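Local coordinates for protein galactitol 1-phosphate 5-dehydrogenase (Escherichia coli, PDB 4UEJ) that oxidises galactitol 1-phosphate to D-tagatose 6-phosphate with NAD(+), as a zinc-containing homodimeric dehydrogenase of the alcohol dehydrogenase family, at residues A82-F90 / M288-W299; G173-V181 / A199-M207. One frame throughout, in Å; residues are numbered along the deposited sequence.

Contact 1: A82-F90 / M288-W299; sequences ACVPLLPCF and MNYSSPWPGQEW. With ZN (zinc ion), chain C.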
ATOM      1  N   ALA A  82      17.110   7.227 -27.358  1.00 17.79           N
ATOM      2  CA  ALA A  82      17.396   7.057 -25.937  1.00 16.91           C
ATOM      3  C   ALA A  82      17.444   5.577 -25.648  1.00 16.38           C
ATOM      4  O   ALA A  82      16.789   4.805 -26.326  1.00 16.45           O
ATOM      5  CB  ALA A  82      16.336   7.721 -25.074  1.00 16.44           C
ATOM      6  N   CYS A  83      18.203   5.184 -24.635  1.00 16.04           N
ATOM      7  CA  CYS A  83      18.229   3.788 -24.233  1.00 15.70           C
ATOM      8  C   CYS A  83      17.007   3.409 -23.396  1.00 15.01           C
ATOM      9  O   CYS A  83      16.620   4.143 -22.494  1.00 14.72           O
ATOM     10  CB  CYS A  83      19.495   3.496 -23.448  1.00 15.90           C
ATOM     11  SG  CYS A  83      19.609   1.818 -22.842  1.00 16.56           S
ATOM     12  N   VAL A  84      16.420   2.258 -23.726  1.00 14.93           N
ATOM     13  CA  VAL A  84      15.406   1.602 -22.913  1.00 14.49           C
ATOM     14  C   VAL A  84      16.136   0.454 -22.229  1.00 14.54           C
ATOM     15  O   VAL A  84      16.380  -0.574 -22.849  1.00 14.85           O
ATOM     16  CB  VAL A  84      14.240   1.080 -23.764  1.00 14.64           C
ATOM     17  CG1 VAL A  84      13.162   0.444 -22.882  1.00 14.37           C
ATOM     18  CG2 VAL A  84      13.660   2.200 -24.601  1.00 14.95           C
ATOM     19  N   PRO A  85      16.552   0.652 -20.970  1.00 14.44           N
ATOM     20  CA  PRO A  85      17.610  -0.231 -20.459  1.00 14.86           C
ATOM     21  C   PRO A  85      17.150  -1.626 -20.038  1.00 14.98           C
ATOM     22  O   PRO A  85      17.978  -2.532 -20.008  1.00 15.53           O
ATOM     23  CB  PRO A  85      18.158   0.543 -19.252  1.00 14.96           C
ATOM     24  CG  PRO A  85      17.013   1.455 -18.825  1.00 14.46           C
ATOM     25  CD  PRO A  85      16.342   1.839 -20.117  1.00 14.23           C
ATOM     26  N   LEU A  86      15.870  -1.789 -19.729  1.00 14.67           N
ATOM     27  CA  LEU A  86      15.328  -3.102 -19.344  1.00 14.94           C
ATOM     28  C   LEU A  86      15.122  -3.967 -20.563  1.00 15.15           C
ATOM     29  O   LEU A  86      14.577  -3.502 -21.559  1.00 15.21           O
ATOM     30  CB  LEU A  86      13.995  -2.947 -18.602  1.00 14.73           C
ATOM     31  CG  LEU A  86      13.272  -4.289 -18.366  1.00 15.17           C
ATOM     32  CD1 LEU A  86      13.997  -4.958 -17.291  1.00 16.15           C
ATOM     33  CD2 LEU A  86      11.826  -4.135 -18.009  1.00 15.11           C
ATOM     34  N   LEU A  87      15.539  -5.226 -20.490  1.00 19.16           N
ATOM     35  CA  LEU A  87      15.188  -6.175 -21.536  1.00 20.09           C
ATOM     36  C   LEU A  87      14.424  -7.336 -20.923  1.00 16.51           C
ATOM     37  O   LEU A  87      15.025  -8.269 -20.393  1.00 17.15           O
ATOM     38  CB  LEU A  87      16.429  -6.682 -22.277  1.00 23.14           C
ATOM     39  CG  LEU A  87      16.143  -7.556 -23.506  1.00 30.54           C
ATOM     40  CD1 LEU A  87      15.484  -6.746 -24.620  1.00 30.99           C
ATOM     41  CD2 LEU A  87      17.402  -8.261 -24.011  1.00 36.49           C
ATOM     42  N   PRO A  88      13.088  -7.276 -20.984  1.00 16.34           N
ATOM     43  CA  PRO A  88      12.292  -8.422 -20.540  1.00 16.94           C
ATOM     44  C   PRO A  88      12.424  -9.586 -21.519  1.00 17.64           C
ATOM     45  O   PRO A  88      12.903  -9.401 -22.652  1.00 17.63           O
ATOM     46  CB  PRO A  88      10.859  -7.879 -20.508  1.00 22.81           C
ATOM     47  CG  PRO A  88      10.858  -6.689 -21.363  1.00 23.03           C
ATOM     48  CD  PRO A  88      12.261  -6.166 -21.483  1.00 20.09           C
ATOM     49  N   CYS A  89      11.995 -10.770 -21.095  1.00 18.41           N
ATOM     50  CA  CYS A  89      12.091 -11.964 -21.938  1.00 19.28           C
ATOM     51  C   CYS A  89      10.951 -12.014 -22.959  1.00 24.20           C
ATOM     52  O   CYS A  89      11.083 -12.653 -24.016  1.00 20.09           O
ATOM     53  CB  CYS A  89      12.100 -13.238 -21.078  1.00 20.28           C
ATOM     54  SG  CYS A  89      10.469 -13.825 -20.511  1.00 20.87           S
ATOM     55  N   PHE A  90       9.846 -11.344 -22.619  1.00 20.37           N
ATOM     56  CA  PHE A  90       8.647 -11.211 -23.454  1.00 22.78           C
ATOM     57  C   PHE A  90       7.865 -12.499 -23.668  1.00 23.46           C
ATOM     58  O   PHE A  90       6.940 -12.533 -24.490  1.00 25.44           O
ATOM     59  CB  PHE A  90       8.998 -10.620 -24.825  1.00 19.29           C
ATOM     60  CG  PHE A  90       9.414  -9.192 -24.770  1.00 18.53           C
ATOM     61  CD1 PHE A  90       8.518  -8.213 -24.383  1.00 22.03           C
ATOM     62  CD2 PHE A  90      10.700  -8.821 -25.129  1.00 21.27           C
ATOM     63  CE1 PHE A  90       8.906  -6.888 -24.336  1.00 19.84           C
ATOM     64  CE2 PHE A  90      11.094  -7.501 -25.083  1.00 21.98           C
ATOM     65  CZ  PHE A  90      10.193  -6.535 -24.695  1.00 22.93           C
ATOM     66  N   MET A 288      10.537   0.263 -11.668  0.55 17.32           N
ATOM     67  CA  MET A 288      11.013   0.631 -12.986  0.55 15.31           C
ATOM     68  C   MET A 288      10.046   1.567 -13.698  0.55 15.79           C
ATOM     69  O   MET A 288       9.517   2.495 -13.092  0.55 14.84           O
ATOM     70  CB  MET A 288      11.289  -0.621 -13.814  0.55 14.37           C
ATOM     71  CG  MET A 288      12.410  -1.447 -13.227  0.55 18.63           C
ATOM     72  SD  MET A 288      13.131  -2.606 -14.391  0.55 21.12           S
ATOM     73  CE  MET A 288      12.536  -4.159 -13.748  0.55 36.77           C
ATOM     74  N   ASN A 289       9.852   1.367 -14.993  1.00 13.75           N
ATOM     75  CA  ASN A 289       9.164   2.382 -15.766  1.00 14.62           C
ATOM     76  C   ASN A 289       8.606   1.937 -17.106  1.00 16.59           C
ATOM     77  O   ASN A 289       8.797   2.605 -18.123  1.00 17.39           O
ATOM     78  CB  ASN A 289      10.123   3.570 -15.972  1.00 20.28           C
ATOM     79  CG  ASN A 289      11.601   3.155 -16.144  1.00 20.72           C
ATOM     80  OD1 ASN A 289      12.181   2.391 -15.354  1.00 15.06           O
ATOM     81  ND2 ASN A 289      12.223   3.707 -17.166  1.00 25.22           N
ATOM     82  N   TYR A 290       7.892   0.819 -17.106  1.00 12.28           N
ATOM     83  CA  TYR A 290       7.444   0.221 -18.352  1.00 15.73           C
ATOM     84  C   TYR A 290       6.010  -0.206 -18.265  1.00 21.40           C
ATOM     85  O   TYR A 290       5.498  -0.518 -17.187  1.00 22.48           O
ATOM     86  CB  TYR A 290       8.309  -0.986 -18.728  1.00 18.11           C
ATOM     87  CG  TYR A 290       9.757  -0.623 -18.705  1.00 16.27           C
ATOM     88  CD1 TYR A 290      10.326   0.048 -19.772  1.00 16.96           C
ATOM     89  CD2 TYR A 290      10.545  -0.903 -17.600  1.00 14.12           C
ATOM     90  CE1 TYR A 290      11.642   0.421 -19.750  1.00 14.01           C
ATOM     91  CE2 TYR A 290      11.863  -0.544 -17.571  1.00 14.31           C
ATOM     92  CZ  TYR A 290      12.407   0.124 -18.655  1.00 17.30           C
ATOM     93  OH  TYR A 290      13.725   0.502 -18.653  1.00 14.53           O
ATOM     94  N   SER A 291       5.370  -0.216 -19.424  1.00 18.91           N
ATOM     95  CA  SER A 291       4.022  -0.725 -19.545  1.00 23.11           C
ATOM     96  C   SER A 291       3.792  -1.137 -20.991  1.00 20.40           C
ATOM     97  O   SER A 291       4.647  -0.933 -21.854  1.00 21.02           O
ATOM     98  CB  SER A 291       2.994   0.317 -19.093  1.00 23.22           C
ATOM     99  OG  SER A 291       3.090   1.501 -19.861  1.00 23.73           O
ATOM    100  N   SER A 292       2.639  -1.733 -21.247  0.75 21.96           N
ATOM    101  CA  SER A 292       2.315  -2.218 -22.581  0.75 24.08           C
ATOM    102  C   SER A 292       1.498  -1.183 -23.353  0.75 25.26           C
ATOM    103  O   SER A 292       0.643  -0.518 -22.770  0.75 27.43           O
ATOM    104  CB  SER A 292       1.555  -3.540 -22.483  0.75 23.61           C
ATOM    105  OG  SER A 292       1.045  -3.919 -23.744  0.75 26.01           O
ATOM    106  N   PRO A 293       1.757  -1.045 -24.667  1.00 24.54           N
ATOM    107  CA  PRO A 293       2.768  -1.794 -25.425  1.00 29.10           C
ATOM    108  C   PRO A 293       4.187  -1.277 -25.202  1.00 28.55           C
ATOM    109  O   PRO A 293       4.387  -0.068 -25.070  1.00 26.91           O
ATOM    110  CB  PRO A 293       2.337  -1.587 -26.875  1.00 30.52           C
ATOM    111  CG  PRO A 293       1.696  -0.250 -26.870  1.00 29.07           C
ATOM    112  CD  PRO A 293       1.022  -0.103 -25.532  1.00 26.98           C
ATOM    113  N   TRP A 294       5.140  -2.203 -25.149  1.00 25.47           N
ATOM    114  CA  TRP A 294       6.553  -1.908 -24.900  1.00 24.07           C
ATOM    115  C   TRP A 294       7.100  -0.750 -25.741  1.00 20.24           C
ATOM    116  O   TRP A 294       6.880  -0.720 -26.946  1.00 23.06           O
ATOM    117  CB  TRP A 294       7.387  -3.164 -25.174  1.00 22.88           C
ATOM    118  CG  TRP A 294       8.838  -2.990 -24.885  1.00 18.24           C
ATOM    119  CD1 TRP A 294       9.836  -2.743 -25.789  1.00 18.91           C
ATOM    120  CD2 TRP A 294       9.461  -3.026 -23.595  1.00 20.20           C
ATOM    121  NE1 TRP A 294      11.043  -2.628 -25.135  1.00 23.41           N
ATOM    122  CE2 TRP A 294      10.839  -2.796 -23.790  1.00 17.81           C
ATOM    123  CE3 TRP A 294       8.986  -3.233 -22.293  1.00 16.90           C
ATOM    124  CZ2 TRP A 294      11.745  -2.777 -22.737  1.00 17.47           C
ATOM    125  CZ3 TRP A 294       9.883  -3.207 -21.249  1.00 22.10           C
ATOM    126  CH2 TRP A 294      11.251  -2.973 -21.474  1.00 16.89           C
ATOM    127  N   PRO A 295       7.834   0.193 -25.114  1.00 18.99           N
ATOM    128  CA  PRO A 295       8.191   0.261 -23.691  1.00 16.24           C
ATOM    129  C   PRO A 295       7.128   0.900 -22.807  1.00 16.60           C
ATOM    130  O   PRO A 295       7.281   0.914 -21.585  1.00 15.92           O
ATOM    131  CB  PRO A 295       9.457   1.122 -23.696  1.00 18.03           C
ATOM    132  CG  PRO A 295       9.231   2.069 -24.840  1.00 18.36           C
ATOM    133  CD  PRO A 295       8.527   1.233 -25.897  1.00 18.65           C
ATOM    134  N   GLY A 296       6.074   1.445 -23.407  1.00 14.07           N
ATOM    135  CA  GLY A 296       4.966   1.945 -22.612  1.00 13.02           C
ATOM    136  C   GLY A 296       4.644   3.395 -22.881  1.00 15.85           C
ATOM    137  O   GLY A 296       5.486   4.150 -23.374  1.00 15.40           O
ATOM    138  N   GLN A 297       3.415   3.788 -22.564  1.00 15.18           N
ATOM    139  CA  GLN A 297       2.991   5.153 -22.810  1.00 16.50           C
ATOM    140  C   GLN A 297       3.862   6.156 -22.068  1.00 14.31           C
ATOM    141  O   GLN A 297       3.989   7.301 -22.516  1.00 12.81           O
ATOM    142  CB  GLN A 297       1.523   5.340 -22.425  1.00 24.00           C
ATOM    143  CG  GLN A 297       1.260   5.377 -20.934  1.00 35.65           C
ATOM    144  CD  GLN A 297       0.436   6.586 -20.542  1.00 52.04           C
ATOM    145  OE1 GLN A 297       0.370   7.571 -21.283  1.00 57.93           O
ATOM    146  NE2 GLN A 297      -0.201   6.519 -19.378  1.00 54.85           N
ATOM    147  N   GLU A 298       4.487   5.735 -20.964  1.00 10.58           N
ATOM    148  CA  GLU A 298       5.366   6.635 -20.203  1.00 13.31           C
ATOM    149  C   GLU A 298       6.447   7.251 -21.095  1.00 11.63           C
ATOM    150  O   GLU A 298       6.787   8.431 -20.972  1.00  9.96           O
ATOM    151  CB  GLU A 298       6.036   5.900 -19.033  1.00 16.27           C
ATOM    152  CG  GLU A 298       5.088   5.421 -17.918  1.00 20.24           C
ATOM    153  CD  GLU A 298       4.579   3.998 -18.140  1.00 19.70           C
ATOM    154  OE1 GLU A 298       4.439   3.590 -19.316  1.00 17.29           O
ATOM    155  OE2 GLU A 298       4.321   3.278 -17.142  1.00 26.63           O
ATOM    156  N   TRP A 299       6.997   6.433 -21.977  1.00 10.94           N
ATOM    157  CA  TRP A 299       8.080   6.856 -22.856  1.00 11.43           C
ATOM    158  C   TRP A 299       7.608   7.876 -23.899  1.00 11.69           C
ATOM    159  O   TRP A 299       8.259   8.897 -24.102  1.00 14.24           O
ATOM    160  CB  TRP A 299       8.698   5.617 -23.514  1.00 12.31           C
ATOM    161  CG  TRP A 299       9.445   4.842 -22.481  1.00 12.19           C
ATOM    162  CD1 TRP A 299       8.910   4.046 -21.497  1.00 12.05           C
ATOM    163  CD2 TRP A 299      10.857   4.851 -22.267  1.00 12.46           C
ATOM    164  NE1 TRP A 299       9.915   3.541 -20.697  1.00 12.97           N
ATOM    165  CE2 TRP A 299      11.121   4.024 -21.153  1.00 12.57           C
ATOM    166  CE3 TRP A 299      11.936   5.467 -22.921  1.00 12.89           C
ATOM    167  CZ2 TRP A 299      12.411   3.801 -20.679  1.00 12.77           C
ATOM    168  CZ3 TRP A 299      13.206   5.249 -22.449  1.00 13.20           C
ATOM    169  CH2 TRP A 299      13.438   4.419 -21.340  1.00 15.91           C
TER
HETATM  170 ZN    ZN C1347       9.475 -12.295 -19.035  1.00 17.95          ZN
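The chain leading into the four-cysteine zinc lobe of the alcohol dehydrogenase fold packs V84, L86, P88 and F90 against W294, Y290 and W299 of 288-299. C89 is a zinc ligand, with C92, C95 and C103. Next to it, F90 turns its edge to the face of W294 in a T-shaped stack, planes at 87°, with F90 CZ 3.7 Å from W294 CD2. P88 CG lies over the six-membered ring on the same face in a CH-pi contact. W294 CG is anti to the backbone N (chi1 -177°), which carries the indole across to L86. There L86 O meets the indole edge, 3.2 Å from W294 CZ2. The indole NE1 bonds K126 O. V84 forks: CG1 is 3.5 Å from both Y290 CE1 and W294 CZ2, while CG2 sits over the W299 face. L86 CB touches Y290 CE2 at 3.4 Å. With an alanine here instead of W294, F90 and P88 would probably lose the face they pack on and the K126 carbonyl its N-H. Across the two segments the sole hydrogen bond is a weak one, L86 N to Y290 OH at 3.3 Å. Aromatic and aliphatic surfaces, not polar bonds, therefore carry the join.

Contact 2: G173-V181 / A199-M207; sequences GLLAIQCAV and ALAKSFGAM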
ATOM      1  N   GLY A 173      12.737  13.166  -8.395  1.00  8.55           N
ATOM      2  CA  GLY A 173      11.740  13.997  -7.730  1.00 10.41           C
ATOM      3  C   GLY A 173      11.466  15.330  -8.410  1.00 12.14           C
ATOM      4  O   GLY A 173      10.313  15.744  -8.552  1.00  9.57           O
ATOM      5  N   LEU A 174      12.522  16.028  -8.822  1.00  9.31           N
ATOM      6  CA  LEU A 174      12.323  17.300  -9.483  1.00  9.72           C
ATOM      7  C   LEU A 174      11.614  17.111 -10.814  1.00 12.14           C
ATOM      8  O   LEU A 174      10.784  17.926 -11.188  1.00  9.35           O
ATOM      9  CB  LEU A 174      13.658  18.015  -9.691  1.00 10.73           C
ATOM     10  CG  LEU A 174      14.307  18.484  -8.391  1.00 11.55           C
ATOM     11  CD1 LEU A 174      15.742  18.979  -8.624  1.00 13.03           C
ATOM     12  CD2 LEU A 174      13.452  19.592  -7.775  1.00 12.62           C
ATOM     13  N   LEU A 175      11.948  16.042 -11.540  1.00  8.89           N
ATOM     14  CA  LEU A 175      11.249  15.756 -12.799  1.00  8.58           C
ATOM     15  C   LEU A 175       9.773  15.467 -12.532  1.00 10.66           C
ATOM     16  O   LEU A 175       8.895  15.927 -13.266  1.00  8.76           O
ATOM     17  CB  LEU A 175      11.897  14.582 -13.536  1.00  8.42           C
ATOM     18  CG  LEU A 175      13.270  14.926 -14.156  1.00  9.65           C
ATOM     19  CD1 LEU A 175      14.000  13.629 -14.537  1.00 14.70           C
ATOM     20  CD2 LEU A 175      13.112  15.806 -15.357  1.00  9.72           C
ATOM     21  N   ALA A 176       9.513  14.709 -11.471  1.00  8.14           N
ATOM     22  CA  ALA A 176       8.146  14.378 -11.094  1.00 11.38           C
ATOM     23  C   ALA A 176       7.315  15.627 -10.791  1.00  9.14           C
ATOM     24  O   ALA A 176       6.134  15.694 -11.129  1.00  8.18           O
ATOM     25  CB  ALA A 176       8.143  13.433  -9.897  1.00  7.09           C
ATOM     26  N   ILE A 177       7.921  16.618 -10.155  1.00  7.92           N
ATOM     27  CA  ILE A 177       7.231  17.885  -9.937  1.00  8.37           C
ATOM     28  C   ILE A 177       6.799  18.505 -11.246  1.00  9.88           C
ATOM     29  O   ILE A 177       5.636  18.892 -11.401  1.00 12.24           O
ATOM     30  CB  ILE A 177       8.117  18.875  -9.183  1.00 11.19           C
ATOM     31  CG1 ILE A 177       8.358  18.360  -7.762  1.00  9.86           C
ATOM     32  CG2 ILE A 177       7.483  20.265  -9.192  1.00 11.34           C
ATOM     33  CD1 ILE A 177       9.420  19.131  -7.010  1.00 13.39           C
ATOM     34  N   GLN A 178       7.737  18.590 -12.188  1.00  9.00           N
ATOM     35  CA  GLN A 178       7.462  19.166 -13.492  1.00  9.53           C
ATOM     36  C   GLN A 178       6.370  18.403 -14.231  1.00 11.66           C
ATOM     37  O   GLN A 178       5.492  19.012 -14.851  1.00 11.97           O
ATOM     38  CB  GLN A 178       8.740  19.209 -14.333  1.00 13.35           C
ATOM     39  CG  GLN A 178       9.850  20.023 -13.720  1.00 11.43           C
ATOM     40  CD  GLN A 178      11.061  20.084 -14.623  1.00 19.73           C
ATOM     41  OE1 GLN A 178      10.934  19.972 -15.835  1.00 26.98           O
ATOM     42  NE2 GLN A 178      12.241  20.254 -14.039  1.00 18.41           N
ATOM     43  N   CYS A 179       6.415  17.071 -14.155  1.00 14.14           N
ATOM     44  CA  CYS A 179       5.410  16.262 -14.838  1.00 12.73           C
ATOM     45  C   CYS A 179       4.029  16.435 -14.195  1.00  8.74           C
ATOM     46  O   CYS A 179       3.040  16.588 -14.903  1.00 12.65           O
ATOM     47  CB  CYS A 179       5.805  14.792 -14.849  1.00  8.19           C
ATOM     48  SG  CYS A 179       7.198  14.472 -15.970  1.00 12.22           S
ATOM     49  N   ALA A 180       3.983  16.455 -12.867  1.00  8.99           N
ATOM     50  CA  ALA A 180       2.716  16.665 -12.161  1.00  9.90           C
ATOM     51  C   ALA A 180       2.049  17.967 -12.580  1.00  9.97           C
ATOM     52  O   ALA A 180       0.842  18.017 -12.788  1.00 13.58           O
ATOM     53  CB  ALA A 180       2.934  16.643 -10.647  1.00 10.84           C
ATOM     54  N   VAL A 181       2.832  19.031 -12.695  1.00  9.21           N
ATOM     55  CA  VAL A 181       2.289  20.309 -13.124  1.00 11.22           C
ATOM     56  C   VAL A 181       1.746  20.209 -14.546  1.00 19.90           C
ATOM     57  O   VAL A 181       0.647  20.676 -14.838  1.00 17.21           O
ATOM     58  CB  VAL A 181       3.354  21.418 -13.034  1.00 10.72           C
ATOM     59  CG1 VAL A 181       2.827  22.703 -13.624  1.00 16.78           C
ATOM     60  CG2 VAL A 181       3.746  21.611 -11.576  1.00 10.48           C
ATOM     61  N   ALA A 199      13.844  25.824  -3.567  1.00 22.45           N
ATOM     62  CA  ALA A 199      13.601  27.008  -4.386  1.00 19.69           C
ATOM     63  C   ALA A 199      13.444  26.575  -5.839  1.00 18.81           C
ATOM     64  O   ALA A 199      12.527  27.002  -6.531  1.00 16.76           O
ATOM     65  CB  ALA A 199      14.735  28.045  -4.247  1.00 19.14           C
ATOM     66  N   LEU A 200      14.342  25.704  -6.282  1.00 18.36           N
ATOM     67  CA  LEU A 200      14.247  25.104  -7.602  1.00 16.60           C
ATOM     68  C   LEU A 200      12.905  24.406  -7.783  1.00 14.22           C
ATOM     69  O   LEU A 200      12.245  24.537  -8.819  1.00 15.33           O
ATOM     70  CB  LEU A 200      15.394  24.115  -7.813  1.00 23.50           C
ATOM     71  CG  LEU A 200      15.756  23.795  -9.258  1.00 18.33           C
ATOM     72  CD1 LEU A 200      16.040  25.094 -10.031  1.00 15.98           C
ATOM     73  CD2 LEU A 200      16.986  22.897  -9.316  1.00 18.90           C
ATOM     74  N   ALA A 201      12.492  23.658  -6.766  1.00 14.55           N
ATOM     75  CA  ALA A 201      11.200  22.985  -6.837  1.00 12.73           C
ATOM     76  C   ALA A 201      10.067  23.990  -7.080  1.00 12.87           C
ATOM     77  O   ALA A 201       9.182  23.739  -7.882  1.00 12.22           O
ATOM     78  CB  ALA A 201      10.945  22.170  -5.553  1.00 13.31           C
ATOM     79  N   LYS A 202      10.098  25.132  -6.393  1.00 13.86           N
ATOM     80  CA  LYS A 202       9.093  26.168  -6.618  1.00 14.23           C
ATOM     81  C   LYS A 202       9.157  26.719  -8.049  1.00 14.33           C
ATOM     82  O   LYS A 202       8.118  27.007  -8.642  1.00 14.17           O
ATOM     83  CB  LYS A 202       9.247  27.325  -5.618  1.00 15.48           C
ATOM     84  CG  LYS A 202       9.065  26.941  -4.152  1.00 21.04           C
ATOM     85  CD  LYS A 202       9.697  27.992  -3.257  1.00 32.71           C
ATOM     86  CE  LYS A 202       9.617  27.603  -1.799  1.00 34.55           C
ATOM     87  NZ  LYS A 202       8.317  28.004  -1.215  1.00 38.80           N
ATOM     88  N   SER A 203      10.368  26.852  -8.589  0.58 14.71           N
ATOM     89  CA  SER A 203      10.539  27.337  -9.959  0.58 16.78           C
ATOM     90  C   SER A 203       9.959  26.363 -10.979  0.58 15.35           C
ATOM     91  O   SER A 203       9.618  26.751 -12.095  0.58 17.58           O
ATOM     92  CB  SER A 203      12.017  27.599 -10.265  0.58 16.53           C
ATOM     93  OG  SER A 203      12.696  26.410 -10.620  0.58 14.95           O
ATOM     94  N   PHE A 204       9.856  25.099 -10.583  1.00 12.93           N
ATOM     95  CA  PHE A 204       9.297  24.049 -11.419  1.00 13.28           C
ATOM     96  C   PHE A 204       7.796  23.933 -11.244  1.00 17.65           C
ATOM     97  O   PHE A 204       7.155  23.089 -11.879  1.00 18.30           O
ATOM     98  CB  PHE A 204       9.949  22.708 -11.092  1.00 11.36           C
ATOM     99  CG  PHE A 204      11.367  22.614 -11.542  1.00 13.83           C
ATOM    100  CD1 PHE A 204      11.812  23.380 -12.609  1.00 14.15           C
ATOM    101  CD2 PHE A 204      12.252  21.755 -10.921  1.00 15.64           C
ATOM    102  CE1 PHE A 204      13.130  23.300 -13.042  1.00 16.86           C
ATOM    103  CE2 PHE A 204      13.551  21.661 -11.345  1.00 14.35           C
ATOM    104  CZ  PHE A 204      14.000  22.438 -12.412  1.00 12.84           C
ATOM    105  N   GLY A 205       7.240  24.757 -10.364  1.00 18.53           N
ATOM    106  CA  GLY A 205       5.805  24.754 -10.171  1.00 20.25           C
ATOM    107  C   GLY A 205       5.273  24.247  -8.842  1.00 18.35           C
ATOM    108  O   GLY A 205       4.057  24.238  -8.652  1.00 17.89           O
ATOM    109  N   ALA A 206       6.138  23.835  -7.916  1.00 11.56           N
ATOM    110  CA  ALA A 206       5.627  23.478  -6.587  1.00 12.98           C
ATOM    111  C   ALA A 206       5.096  24.751  -5.937  1.00 16.80           C
ATOM    112  O   ALA A 206       5.748  25.786  -5.976  1.00 18.84           O
ATOM    113  CB  ALA A 206       6.708  22.821  -5.723  1.00 11.99           C
ATOM    114  N   MET A 207       3.894  24.691  -5.379  1.00 14.20           N
ATOM    115  CA  MET A 207       3.303  25.896  -4.808  1.00 19.77           C
ATOM    116  C   MET A 207       3.765  26.097  -3.371  1.00 22.51           C
ATOM    117  O   MET A 207       3.660  27.196  -2.823  1.00 19.12           O
ATOM    118  CB  MET A 207       1.781  25.847  -4.905  1.00 20.15           C
ATOM    119  CG  MET A 207       1.142  24.521  -4.538  1.00 26.90           C
ATOM    120  SD  MET A 207       0.776  24.381  -2.776  1.00 36.25           S
ATOM    121  CE  MET A 207      -0.305  25.782  -2.537  1.00 35.00           C
TER
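Q178 lays its side-chain amide over one face of the F204 ring. Q178 NE2 is above the ring centre, 3.2 Å from F204 CZ, and the amide and ring planes are 50° apart. Nearer the backbone, Q178 CG adds a CH-pi contact to the same face. The opposite face of F204 meets the carbonyl O of L200, offset toward the rim. L174 closes an edge, with L174 CD2 4.0 Å from F204 CD2. I177 has CG1 beside its backbone N (chi1 -67°), and the two branches divide: CD1 reaches A201 CB at 3.7 Å, while CG2 touches F204 CB at 4.0 Å. V181 CG2 meets F204 O at 3.7 Å.

Further out, Q178 OE1 accepts a bond from S312 N, which is likely to limit the amide's rotation over the ring. F204 and L174 also pack on L316. Behind F204 the helix ends in a Schellman motif: A206 N bonds A201 O and G205 N bonds K202 O. G205 has phi 112°, and a CB there would clash with V181 CG2. Segment 173-181 lies in helix 171-182 of the Rossmann fold; 199-207 is the end of helix 196-203 and the turn after it. I177 and A201 both rest on A190 of strand 187-192, which lies between these helices in sequence.

The contact is largely apolar. One amide N-H of Q178 inclines toward the ring and may add a weak polar-pi attraction.

In the fold
Contact 1 is buried and joins the short strands and loop of 82-90, in the GroES-like domain, to the loop and first helical turn of 288-299, far away in sequence. Contact 2 is partly buried and stays inside the Rossmann-type part. It is nested within the chain loop that contact 1 closes. Their centres lie about 25 Å apart. Helix 143-155 borders both: W299 of contact 1 leans on it, and helix 171-182 of contact 2 packs on it through L175 and C179. Contact 1 is rich in aromatic rings and contains C89, a ligand of the four-cysteine zinc; the P85 side chain is about 7 Å from another zinc ion. Contact 2 sets aliphatic side chains and one glutamine amide round a single ring, away from both metals.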